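Local atomic coordinates of dipeptide Epimerase (Enterococcus faecalis, PDB entry 3KUM), a protein that is an enzyme of the mandelate racemase/muconate lactonizing enzyme family, enolase superfamily, and holds a magnesium ion at the C-terminal ends of the strands of a beta/alpha barrel. Residues D132-I137 / K159-T164; K185-A190 / Q210-E215; E215-R220 / T235-D240; C288-M293 / A317-T322. One frame throughout, in Å; residues are numbered along the deposited sequence.

In the fold
All four contacts join neighbouring parallel strands, or the loops that leave them, in the barrel of the enolase C-terminal domain, and they follow one another in series along the chain. Interactions 1 and 2 have centres about 9 Å apart and abut where strand 157-161 lies beside strand 185-189. Interactions 2 and 3, about 10 Å apart, share E215. Interaction 4 comes last and returns to the first: A317 is bonded through its backbone to D132, which closes the ring, with centres about 13 Å apart. Interactions 2 and 3 supply the magnesium carboxylates, while interactions 1 and 4 meet the bound arginine, so that one site is assembled from strand ends far apart in sequence.

Interaction 1: D132-I137 / K159-T164; sequences DITLGI and KIKVGT. With TYR (tyrosine), chain J; ARG (arginine), chain I.
K159 runs alongside T134, and K161 packs against I137, where strand 128-135 pairs in parallel with strand 157-161. With the intervening helix 140-153 the two strands form a beta-alpha-beta unit of the TIM barrel, and their short segments diverge by 22°. The backbone bonds from K159 N to I133 O (3.0 Å), L135 N to K159 O and K161 N to L135 O fix the register. T134 and K159 turn their side chains into the barrel, whereas L135 and I160 face the surrounding helices. K159 buries the most surface. Its CG stands anti to the backbone N (chi1 -179°) and the chain stays extended, laying CD 3.5 Å from T134 OG1 and carrying NZ to the bound tyrosine, whose O accepts at 2.8 Å. E215 and D318 add salt bridges to the same nitrogen. K161 is bent at chi2 (-74°): CG passes beside T134 CG2, and the straight remainder carries NZ to the ligand. NZ meets D189 and N191, and makes a weak bond to the bound arginine O at 3.1 Å. This O is the carbonyl of a peptide bond joining arginine C to tyrosine N (1.3 Å). The two lysines thus reach the ligand from alternate residues of one strand, on the same face. T134 OG1 takes a weak bond from the arginine N. Beyond the paired part, I137 lies across the K161 chain at about a right angle, and I137 CG2 lies 4.0 Å from T164 CG2. I137 CG1 meets K161 CB tightly, at 3.5 Å.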
# COMPACT_ATOMS: atom_id res chain seq x y z
N ASP A 132 0.96 15.40 -19.29
CA ASP A 132 1.64 16.54 -19.87
C ASP A 132 2.39 15.94 -21.05
O ASP A 132 2.14 14.80 -21.44
CB ASP A 132 2.65 17.15 -18.88
CG ASP A 132 3.76 16.16 -18.45
OD1 ASP A 132 4.09 15.25 -19.24
OD2 ASP A 132 4.31 16.31 -17.34
N ILE A 133 3.28 16.72 -21.65
CA ILE A 133 4.11 16.24 -22.74
C ILE A 133 5.42 16.95 -22.49
O ILE A 133 5.43 18.14 -22.15
CB ILE A 133 3.53 16.59 -24.14
CG1 ILE A 133 4.36 15.88 -25.21
CG2 ILE A 133 3.54 18.09 -24.36
CD1 ILE A 133 3.72 15.84 -26.59
N THR A 134 6.52 16.22 -22.62
CA THR A 134 7.83 16.78 -22.36
C THR A 134 8.46 17.43 -23.59
O THR A 134 8.11 17.11 -24.73
CB THR A 134 8.80 15.69 -21.82
OG1 THR A 134 8.20 15.03 -20.70
CG2 THR A 134 10.11 16.30 -21.37
N LEU A 135 9.36 18.37 -23.34
CA LEU A 135 10.10 19.07 -24.39
C LEU A 135 11.57 18.89 -24.03
O LEU A 135 12.02 19.36 -22.98
CB LEU A 135 9.73 20.56 -24.43
CG LEU A 135 8.30 20.93 -24.84
CD1 LEU A 135 8.14 22.44 -24.80
CD2 LEU A 135 8.01 20.41 -26.23
N GLY A 136 12.30 18.20 -24.89
CA GLY A 136 13.71 17.96 -24.64
C GLY A 136 14.56 19.20 -24.80
O GLY A 136 14.22 20.10 -25.55
N ILE A 137 15.68 19.23 -24.08
CA ILE A 137 16.60 20.36 -24.11
C ILE A 137 16.90 20.77 -25.54
O ILE A 137 17.07 19.92 -26.42
CB ILE A 137 17.92 20.03 -23.37
CG1 ILE A 137 17.61 19.69 -21.90
CG2 ILE A 137 18.89 21.20 -23.46
CD1 ILE A 137 18.82 19.29 -21.07
N LYS A 159 6.25 19.76 -19.79
CA LYS A 159 7.40 19.45 -18.95
C LYS A 159 8.60 19.96 -19.73
O LYS A 159 8.80 19.59 -20.88
CB LYS A 159 7.50 17.93 -18.72
CG LYS A 159 8.68 17.54 -17.83
CD LYS A 159 8.59 16.09 -17.36
CE LYS A 159 9.75 15.75 -16.44
NZ LYS A 159 9.65 14.39 -15.84
N ILE A 160 9.40 20.82 -19.09
CA ILE A 160 10.56 21.42 -19.74
C ILE A 160 11.90 20.99 -19.16
O ILE A 160 12.17 21.19 -17.98
CB ILE A 160 10.48 22.96 -19.67
CG1 ILE A 160 9.18 23.44 -20.32
CG2 ILE A 160 11.70 23.58 -20.35
CD1 ILE A 160 8.88 24.91 -20.09
N LYS A 161 12.75 20.42 -20.00
CA LYS A 161 14.07 19.98 -19.57
C LYS A 161 15.06 21.14 -19.62
O LYS A 161 15.02 21.97 -20.53
CB LYS A 161 14.57 18.83 -20.46
CG LYS A 161 13.78 17.53 -20.33
CD LYS A 161 14.09 16.81 -19.02
CE LYS A 161 13.33 15.50 -18.91
NZ LYS A 161 13.64 14.78 -17.64
N VAL A 162 15.96 21.18 -18.64
CA VAL A 162 16.99 22.21 -18.56
C VAL A 162 18.17 21.56 -17.86
O VAL A 162 18.03 20.48 -17.29
CB VAL A 162 16.52 23.43 -17.73
CG1 VAL A 162 15.29 24.06 -18.36
CG2 VAL A 162 16.23 23.01 -16.30
N GLY A 163 19.33 22.20 -17.91
CA GLY A 163 20.49 21.63 -17.26
C GLY A 163 21.83 21.87 -17.93
O GLY A 163 22.80 21.19 -17.60
N THR A 164 21.91 22.82 -18.86
CA THR A 164 23.18 23.12 -19.53
C THR A 164 23.91 24.23 -18.78
O THR A 164 25.14 24.31 -18.79
CB THR A 164 22.96 23.59 -20.98
OG1 THR A 164 22.18 24.79 -20.99
CG2 THR A 164 22.24 22.52 -21.78
N TYR J . 11.84 10.65 -18.26
CA TYR J . 12.97 10.89 -17.37
C TYR J . 12.69 11.95 -16.31
O TYR J . 11.50 12.24 -16.04
CB TYR J . 14.19 11.30 -18.19
CG TYR J . 14.68 10.23 -19.13
CD1 TYR J . 15.16 10.56 -20.40
CD2 TYR J . 14.68 8.88 -18.76
CE1 TYR J . 15.62 9.59 -21.27
CE2 TYR J . 15.14 7.89 -19.63
CZ TYR J . 15.60 8.26 -20.89
OH TYR J . 16.04 7.31 -21.78
OXT TYR J . 13.68 12.46 -15.74
N ARG I . 9.03 12.33 -19.82
CA ARG I . 10.05 11.24 -19.78
C ARG I . 11.21 11.64 -18.88
O ARG I . 11.54 12.83 -18.76
CB ARG I . 10.60 10.98 -21.19
CG ARG I . 9.54 10.90 -22.26
CD ARG I . 10.17 11.15 -23.61
NE ARG I . 9.19 11.54 -24.61
CZ ARG I . 9.49 12.11 -25.77
NH1 ARG I . 10.76 12.36 -26.07
NH2 ARG I . 8.53 12.43 -26.62

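Interaction 2: K185-A190 / Q210-E215; sequences KLRLDA and QIELVE. With MG (magnesium ion), chain K; TYR (tyrosine), chain J.
R187 takes hold of E212 side-on, with NE and NH2, at one end of the parallel pairing between strands 185-189 and 213-215, while D189 and E215 meet at a magnesium ion at the other. Helix 196-205 connects the two strands, making a beta-alpha-beta unit of the TIM barrel. The guanidinium and carboxylate planes are nearly coplanar, 17° apart. E212 OE2 receives both NE and NH2 of R187, each at 2.9 Å, and NH2 also reaches E212 OE1 at 3.0 Å on its syn lone pair. The remaining R187 nitrogen, NH1, is bridged to D132, and E212 OE1 has R316 as a further partner; K185 NZ adds only a long salt bridge. The E212 chain is fully extended (chi1 -175°), which brings its carboxylate alongside the arginine. The backbone polar atoms are satisfied in turn: E212 N bonds to L186 O, L188 N to L213 O, E215 N to L188 O at 2.7 Å, and A190 N to E215 O. In the loop ahead of strand 213-215, water 1 accepts from L186 N and donates to Q210 O. On the face away from the charges, L188 CG packs on I211 CG2 at 3.9 Å. D189 and E215 stack their carboxylates, planes 24° apart, a closeness that the shared cation probably offsets. K161 bonds to D189 OD2 and K159 to E215 OE1; N191 N serves D189 OD1. D240 OD2, tyrosine OXT and water 2 are the other modelled ligands. The magnesium lies 2.3 Å from D189 OD2 and 2.1 Å from E215 OE2, and water 2 also donates to D189 OD1.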
# COMPACT_ATOMS: atom_id res chain seq x y z
N LYS A 185 0.32 25.20 -17.83
CA LYS A 185 1.15 24.86 -16.68
C LYS A 185 2.54 24.46 -17.17
O LYS A 185 2.66 23.74 -18.15
CB LYS A 185 0.52 23.71 -15.88
CG LYS A 185 -0.92 23.98 -15.47
CD LYS A 185 -1.52 22.81 -14.69
CE LYS A 185 -0.77 22.57 -13.39
NZ LYS A 185 -0.71 23.80 -12.55
N LEU A 186 3.57 24.92 -16.48
CA LEU A 186 4.94 24.59 -16.87
C LEU A 186 5.74 23.98 -15.73
O LEU A 186 6.01 24.64 -14.73
CB LEU A 186 5.67 25.84 -17.37
CG LEU A 186 5.11 26.57 -18.59
CD1 LEU A 186 5.92 27.84 -18.82
CD2 LEU A 186 5.17 25.67 -19.82
N ARG A 187 6.12 22.72 -15.89
CA ARG A 187 6.93 22.04 -14.89
C ARG A 187 8.34 21.93 -15.47
O ARG A 187 8.50 21.70 -16.66
CB ARG A 187 6.35 20.66 -14.57
CG ARG A 187 5.89 19.87 -15.78
CD ARG A 187 5.05 18.63 -15.41
NE ARG A 187 3.95 18.95 -14.49
CZ ARG A 187 2.83 18.25 -14.39
NH1 ARG A 187 2.62 17.17 -15.14
NH2 ARG A 187 1.90 18.63 -13.52
N LEU A 188 9.36 22.11 -14.63
CA LEU A 188 10.73 22.03 -15.12
C LEU A 188 11.43 20.81 -14.53
O LEU A 188 11.10 20.36 -13.44
CB LEU A 188 11.52 23.28 -14.72
CG LEU A 188 10.89 24.65 -14.98
CD1 LEU A 188 11.87 25.73 -14.54
CD2 LEU A 188 10.53 24.81 -16.44
N ASP A 189 12.40 20.29 -15.28
CA ASP A 189 13.17 19.12 -14.87
C ASP A 189 14.63 19.39 -15.21
O ASP A 189 14.99 19.47 -16.38
CB ASP A 189 12.68 17.89 -15.62
CG ASP A 189 13.20 16.59 -15.03
OD1 ASP A 189 14.24 16.63 -14.33
OD2 ASP A 189 12.56 15.54 -15.25
N ALA A 190 15.48 19.52 -14.19
CA ALA A 190 16.90 19.79 -14.42
C ALA A 190 17.80 18.56 -14.31
O ALA A 190 19.03 18.68 -14.32
CB ALA A 190 17.38 20.86 -13.44
N GLN A 210 5.87 32.01 -13.15
CA GLN A 210 4.85 31.07 -12.71
C GLN A 210 5.20 29.62 -13.03
O GLN A 210 4.65 29.03 -13.96
CB GLN A 210 3.52 31.46 -13.37
CG GLN A 210 2.32 30.66 -12.95
CD GLN A 210 1.04 31.21 -13.56
OE1 GLN A 210 0.66 32.36 -13.31
NE2 GLN A 210 0.36 30.39 -14.36
N ILE A 211 6.11 29.04 -12.26
CA ILE A 211 6.52 27.66 -12.46
C ILE A 211 5.74 26.75 -11.53
O ILE A 211 5.68 26.99 -10.32
CB ILE A 211 8.03 27.48 -12.18
CG1 ILE A 211 8.85 28.38 -13.11
CG2 ILE A 211 8.41 26.00 -12.34
CD1 ILE A 211 8.62 28.12 -14.58
N GLU A 212 5.12 25.71 -12.07
CA GLU A 212 4.35 24.79 -11.25
C GLU A 212 5.25 24.08 -10.24
O GLU A 212 4.93 24.01 -9.05
CB GLU A 212 3.66 23.73 -12.10
CG GLU A 212 2.75 22.83 -11.29
CD GLU A 212 2.42 21.55 -12.00
OE1 GLU A 212 1.51 20.83 -11.54
OE2 GLU A 212 3.08 21.26 -13.02
N LEU A 213 6.39 23.58 -10.71
CA LEU A 213 7.32 22.87 -9.84
C LEU A 213 8.62 22.58 -10.57
O LEU A 213 8.67 22.62 -11.79
CB LEU A 213 6.69 21.55 -9.36
CG LEU A 213 6.22 20.58 -10.46
CD1 LEU A 213 7.41 19.88 -11.10
CD2 LEU A 213 5.28 19.55 -9.85
N VAL A 214 9.67 22.29 -9.79
CA VAL A 214 10.98 21.96 -10.34
C VAL A 214 11.38 20.55 -9.88
O VAL A 214 11.45 20.27 -8.69
CB VAL A 214 12.05 22.98 -9.88
CG1 VAL A 214 13.42 22.59 -10.42
CG2 VAL A 214 11.67 24.37 -10.37
N GLU A 215 11.64 19.68 -10.86
CA GLU A 215 12.01 18.29 -10.64
C GLU A 215 13.52 18.04 -10.52
O GLU A 215 14.31 18.50 -11.36
CB GLU A 215 11.44 17.45 -11.80
CG GLU A 215 11.51 15.94 -11.62
CD GLU A 215 10.72 15.20 -12.69
OE1 GLU A 215 9.88 15.83 -13.37
OE2 GLU A 215 10.92 13.97 -12.85
MG MG K . 12.72 13.74 -13.88
N TYR J . 11.84 10.65 -18.26
CA TYR J . 12.97 10.89 -17.37
C TYR J . 12.69 11.95 -16.31
O TYR J . 11.50 12.24 -16.04
CB TYR J . 14.19 11.30 -18.19
CG TYR J . 14.68 10.23 -19.13
CD1 TYR J . 15.16 10.56 -20.40
CD2 TYR J . 14.68 8.88 -18.76
CE1 TYR J . 15.62 9.59 -21.27
CE2 TYR J . 15.14 7.89 -19.63
CZ TYR J . 15.60 8.26 -20.89
OH TYR J . 16.04 7.31 -21.78
OXT TYR J . 13.68 12.46 -15.74
O HOH W 1 2.79 26.92 -14.51
O HOH W 2 14.41 14.36 -12.86

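Interaction 3: E215-R220 / T235-D240; sequences EQPVKR and TTIMAD. With MG (magnesium ion), chain K; TYR (tyrosine), chain J.
This is a buried strand-end contact in which E215 and Q216, at the close of strand 213-215, pair with M238 to D240 at the close of strand 236-239. Q216 N bonds to M238 O at 2.7 Å and, with the bond between V214 O and M238 N, makes the parallel bridge of E215 with M238. The Q216 side chain then stands in for backbone: its OE1 accepts from D240 N at 2.7 Å, with the donor in the carbonyl plane and the bond fairly straight (159° at the hydrogen). A bend at chi2 (69°) folds the amide back over its own loop, where NE2 reaches V218 O at 3.1 Å and also bonds to S242. Bonded at OE1 and at NE2, the amide is probably fixed in this orientation, and it ties the turn after one strand to the end of the next. The C-terminal ends of the strands of the TIM barrel carry the metal site of the enolase superfamily. Here E215 and D240 meet at magnesium through OE2 and OD2, 3.2 Å apart, their carboxylate planes turned 63° to each other. D240 OD2 binds the metal at 2.4 Å, and K264 and K267 form salt bridges to its OD1; E215 OE1 has one with K159. Water 2 and OXT of the bound tyrosine are further ligands, and D189 is the third carboxylate. Alongside E215, pointing the same way, M238 brings SD to 4.0 Å from E215 CD. Outside the barrel wall, P217 CD rests on I237 CG2 at 4.1 Å, next to helix 223-232.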
# COMPACT_ATOMS: atom_id res chain seq x y z
N GLU A 215 11.64 19.68 -10.86
CA GLU A 215 12.01 18.29 -10.64
C GLU A 215 13.52 18.04 -10.52
O GLU A 215 14.31 18.50 -11.36
CB GLU A 215 11.44 17.45 -11.80
CG GLU A 215 11.51 15.94 -11.62
CD GLU A 215 10.72 15.20 -12.69
OE1 GLU A 215 9.88 15.83 -13.37
OE2 GLU A 215 10.92 13.97 -12.85
N GLN A 216 13.91 17.33 -9.47
CA GLN A 216 15.30 16.95 -9.20
C GLN A 216 16.35 17.99 -9.62
O GLN A 216 17.09 17.78 -10.59
CB GLN A 216 15.62 15.61 -9.88
CG GLN A 216 16.83 14.89 -9.30
CD GLN A 216 16.60 14.36 -7.90
OE1 GLN A 216 15.55 13.78 -7.62
NE2 GLN A 216 17.57 14.55 -7.01
N PRO A 217 16.45 19.10 -8.88
CA PRO A 217 17.41 20.16 -9.20
C PRO A 217 18.89 19.82 -8.92
O PRO A 217 19.78 20.37 -9.58
CB PRO A 217 16.92 21.32 -8.34
CG PRO A 217 16.36 20.62 -7.13
CD PRO A 217 15.57 19.51 -7.77
N VAL A 218 19.14 18.93 -7.97
CA VAL A 218 20.50 18.56 -7.62
C VAL A 218 20.77 17.06 -7.76
O VAL A 218 19.86 16.28 -8.06
CB VAL A 218 20.83 18.98 -6.16
CG1 VAL A 218 20.59 20.49 -5.98
CG2 VAL A 218 19.96 18.19 -5.19
N LYS A 219 22.02 16.67 -7.54
CA LYS A 219 22.43 15.27 -7.63
C LYS A 219 21.56 14.37 -6.74
O LYS A 219 21.29 14.69 -5.58
CB LYS A 219 23.91 15.13 -7.23
CG LYS A 219 24.89 15.75 -8.24
CD LYS A 219 24.94 14.94 -9.52
CE LYS A 219 25.86 15.57 -10.57
NZ LYS A 219 25.32 16.84 -11.17
N ARG A 220 21.13 13.24 -7.30
CA ARG A 220 20.27 12.29 -6.60
C ARG A 220 20.74 11.85 -5.21
O ARG A 220 19.92 11.58 -4.34
CB ARG A 220 20.08 11.04 -7.47
CG ARG A 220 21.35 10.27 -7.72
CD ARG A 220 21.08 9.00 -8.51
NE ARG A 220 22.24 8.12 -8.53
CZ ARG A 220 22.26 6.91 -9.06
NH1 ARG A 220 23.37 6.18 -9.02
NH2 ARG A 220 21.17 6.41 -9.63
N THR A 235 8.57 27.59 -4.26
CA THR A 235 8.23 26.79 -5.43
C THR A 235 8.22 25.30 -5.06
O THR A 235 8.99 24.87 -4.19
CB THR A 235 9.25 27.01 -6.57
OG1 THR A 235 9.28 28.40 -6.92
CG2 THR A 235 8.86 26.20 -7.81
N THR A 236 7.36 24.53 -5.71
CA THR A 236 7.26 23.10 -5.42
C THR A 236 8.43 22.30 -6.01
O THR A 236 8.68 22.34 -7.21
CB THR A 236 5.94 22.51 -5.94
OG1 THR A 236 4.84 23.17 -5.29
CG2 THR A 236 5.87 21.01 -5.64
N ILE A 237 9.14 21.59 -5.13
CA ILE A 237 10.27 20.77 -5.54
C ILE A 237 9.88 19.29 -5.54
O ILE A 237 9.30 18.79 -4.57
CB ILE A 237 11.46 20.99 -4.59
CG1 ILE A 237 11.88 22.47 -4.62
CG2 ILE A 237 12.62 20.10 -5.00
CD1 ILE A 237 12.14 23.00 -6.02
N MET A 238 10.19 18.61 -6.64
CA MET A 238 9.88 17.19 -6.81
C MET A 238 11.15 16.35 -6.93
O MET A 238 12.10 16.74 -7.62
CB MET A 238 9.05 16.99 -8.08
CG MET A 238 8.75 15.53 -8.42
SD MET A 238 7.83 15.34 -9.97
CE MET A 238 6.20 15.71 -9.42
N ALA A 239 11.16 15.21 -6.25
CA ALA A 239 12.29 14.30 -6.30
C ALA A 239 12.01 13.20 -7.33
O ALA A 239 10.90 12.66 -7.40
CB ALA A 239 12.54 13.68 -4.93
N ASP A 240 13.01 12.89 -8.16
CA ASP A 240 12.84 11.84 -9.15
C ASP A 240 13.93 10.79 -8.93
O ASP A 240 13.69 9.76 -8.29
CB ASP A 240 12.90 12.40 -10.57
CG ASP A 240 12.71 11.33 -11.64
OD1 ASP A 240 12.21 10.23 -11.32
OD2 ASP A 240 13.05 11.60 -12.81
MG MG K . 12.72 13.74 -13.88
N TYR J . 11.84 10.65 -18.26
CA TYR J . 12.97 10.89 -17.37
C TYR J . 12.69 11.95 -16.31
O TYR J . 11.50 12.24 -16.04
CB TYR J . 14.19 11.30 -18.19
CG TYR J . 14.68 10.23 -19.13
CD1 TYR J . 15.16 10.56 -20.40
CD2 TYR J . 14.68 8.88 -18.76
CE1 TYR J . 15.62 9.59 -21.27
CE2 TYR J . 15.14 7.89 -19.63
CZ TYR J . 15.60 8.26 -20.89
OH TYR J . 16.04 7.31 -21.78
OXT TYR J . 13.68 12.46 -15.74
O HOH W 2 14.41 14.36 -12.86

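Interaction 4: C288-M293 / A317-T322; sequences CMIGCM and ADLDAT. With ARG (arginine), chain I.
I290 and A317 press together on the outward face of the barrel, where strand 287-290 pairs in parallel with strand 314-317, the last two strands of the TIM barrel. I290 CG2 touches A317 CB at 3.6 Å, and the leucine that follows closes in: L319 CD2 lies 3.9 Å from I290 CG1 and reaches over to the carbonyl O of G291. Helix 298-310 covers this apolar layer through A304 and A308. One backbone bond joins the segments, D318 N to I290 O at 2.8 Å, after which the chains leave the sheet as loops. C292 lies between the two chains: with SG set between its backbone N and carbonyl carbon (chi1 64°), the sulfur sits against A321 CB and 3.3 Å from D318 O. The inward side is different, being polar, hydrated and in touch with ligand. M289 SD and D318 CB are 4.1 Å apart there, a looser meeting. Water 3 takes C292 N as donor and gives a hydrogen bond to D318 OD2, bridging the loops beside the direct contacts of C292. The same D318 OD2 bonds to the N of the bound arginine at 2.8 Å and forms a salt bridge with K159, while D320 OD1 accepts from the arginine N at 3.2 Å and D320 OD2 from the backbone N of T134. C292 O, in turn, bonds to the bound tyrosine N. Two carboxylates from one loop thus converge on a single ligand nitrogen, which is consistent with a pocket end that favours a positively charged amino group.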
# COMPACT_ATOMS: atom_id res chain seq x y z
N CYS A 288 2.02 12.52 -5.54
CA CYS A 288 2.90 11.79 -6.45
C CYS A 288 2.56 12.02 -7.91
O CYS A 288 1.40 12.20 -8.27
CB CYS A 288 2.83 10.28 -6.17
SG CYS A 288 3.55 9.75 -4.60
N MET A 289 3.59 12.00 -8.75
CA MET A 289 3.40 12.13 -10.19
C MET A 289 3.92 10.82 -10.77
O MET A 289 4.93 10.28 -10.30
CB MET A 289 4.22 13.30 -10.77
CG MET A 289 4.14 13.37 -12.32
SD MET A 289 4.89 14.84 -13.11
CE MET A 289 6.66 14.45 -12.99
N ILE A 290 3.23 10.29 -11.77
CA ILE A 290 3.66 9.05 -12.40
C ILE A 290 4.45 9.45 -13.66
O ILE A 290 3.94 10.20 -14.49
CB ILE A 290 2.44 8.17 -12.79
CG1 ILE A 290 2.90 6.87 -13.44
CG2 ILE A 290 1.52 8.94 -13.72
CD1 ILE A 290 3.30 5.78 -12.44
N GLY A 291 5.68 8.97 -13.77
CA GLY A 291 6.51 9.30 -14.92
C GLY A 291 6.83 8.10 -15.81
O GLY A 291 6.21 7.03 -15.69
N CYS A 292 7.81 8.26 -16.69
CA CYS A 292 8.18 7.17 -17.58
C CYS A 292 9.58 7.35 -18.12
O CYS A 292 10.15 8.44 -18.06
CB CYS A 292 7.20 7.09 -18.76
SG CYS A 292 7.20 8.54 -19.87
N MET A 293 10.14 6.26 -18.64
CA MET A 293 11.48 6.27 -19.22
C MET A 293 11.28 6.51 -20.71
O MET A 293 10.22 6.20 -21.25
CB MET A 293 12.15 4.91 -19.02
CG MET A 293 12.26 4.45 -17.59
SD MET A 293 13.40 5.46 -16.65
CE MET A 293 14.83 4.39 -16.57
N ALA A 317 0.58 13.42 -14.07
CA ALA A 317 1.05 12.36 -14.95
C ALA A 317 1.96 12.86 -16.08
O ALA A 317 1.67 13.87 -16.73
CB ALA A 317 -0.13 11.61 -15.54
N ASP A 318 3.05 12.13 -16.29
CA ASP A 318 4.02 12.42 -17.33
C ASP A 318 4.22 11.11 -18.08
O ASP A 318 5.25 10.45 -17.97
CB ASP A 318 5.34 12.90 -16.71
CG ASP A 318 6.43 13.13 -17.75
OD1 ASP A 318 6.10 13.53 -18.88
OD2 ASP A 318 7.62 12.93 -17.42
N LEU A 319 3.19 10.72 -18.83
CA LEU A 319 3.18 9.48 -19.60
C LEU A 319 3.10 9.80 -21.09
O LEU A 319 2.07 9.59 -21.73
CB LEU A 319 1.98 8.63 -19.17
CG LEU A 319 1.91 8.33 -17.67
CD1 LEU A 319 0.66 7.53 -17.34
CD2 LEU A 319 3.16 7.58 -17.25
N ASP A 320 4.22 10.27 -21.63
CA ASP A 320 4.31 10.68 -23.03
C ASP A 320 5.27 9.86 -23.88
O ASP A 320 5.64 10.28 -24.98
CB ASP A 320 4.74 12.15 -23.08
CG ASP A 320 6.08 12.37 -22.41
OD1 ASP A 320 6.51 11.49 -21.62
OD2 ASP A 320 6.70 13.43 -22.65
N ALA A 321 5.68 8.70 -23.38
CA ALA A 321 6.61 7.86 -24.12
C ALA A 321 6.07 7.39 -25.48
O ALA A 321 6.79 7.37 -26.47
CB ALA A 321 7.02 6.65 -23.27
N THR A 322 4.79 7.03 -25.53
CA THR A 322 4.22 6.56 -26.80
C THR A 322 4.09 7.62 -27.89
O THR A 322 3.98 7.28 -29.07
CB THR A 322 2.83 5.93 -26.60
OG1 THR A 322 1.88 6.97 -26.35
CG2 THR A 322 2.85 4.94 -25.44
N ARG I . 9.03 12.33 -19.82
CA ARG I . 10.05 11.24 -19.78
C ARG I . 11.21 11.64 -18.88
O ARG I . 11.54 12.83 -18.76
CB ARG I . 10.60 10.98 -21.19
CG ARG I . 9.54 10.90 -22.26
CD ARG I . 10.17 11.15 -23.61
NE ARG I . 9.19 11.54 -24.61
CZ ARG I . 9.49 12.11 -25.77
NH1 ARG I . 10.76 12.36 -26.07
NH2 ARG I . 8.53 12.43 -26.62
O HOH W 3 8.86 11.06 -15.86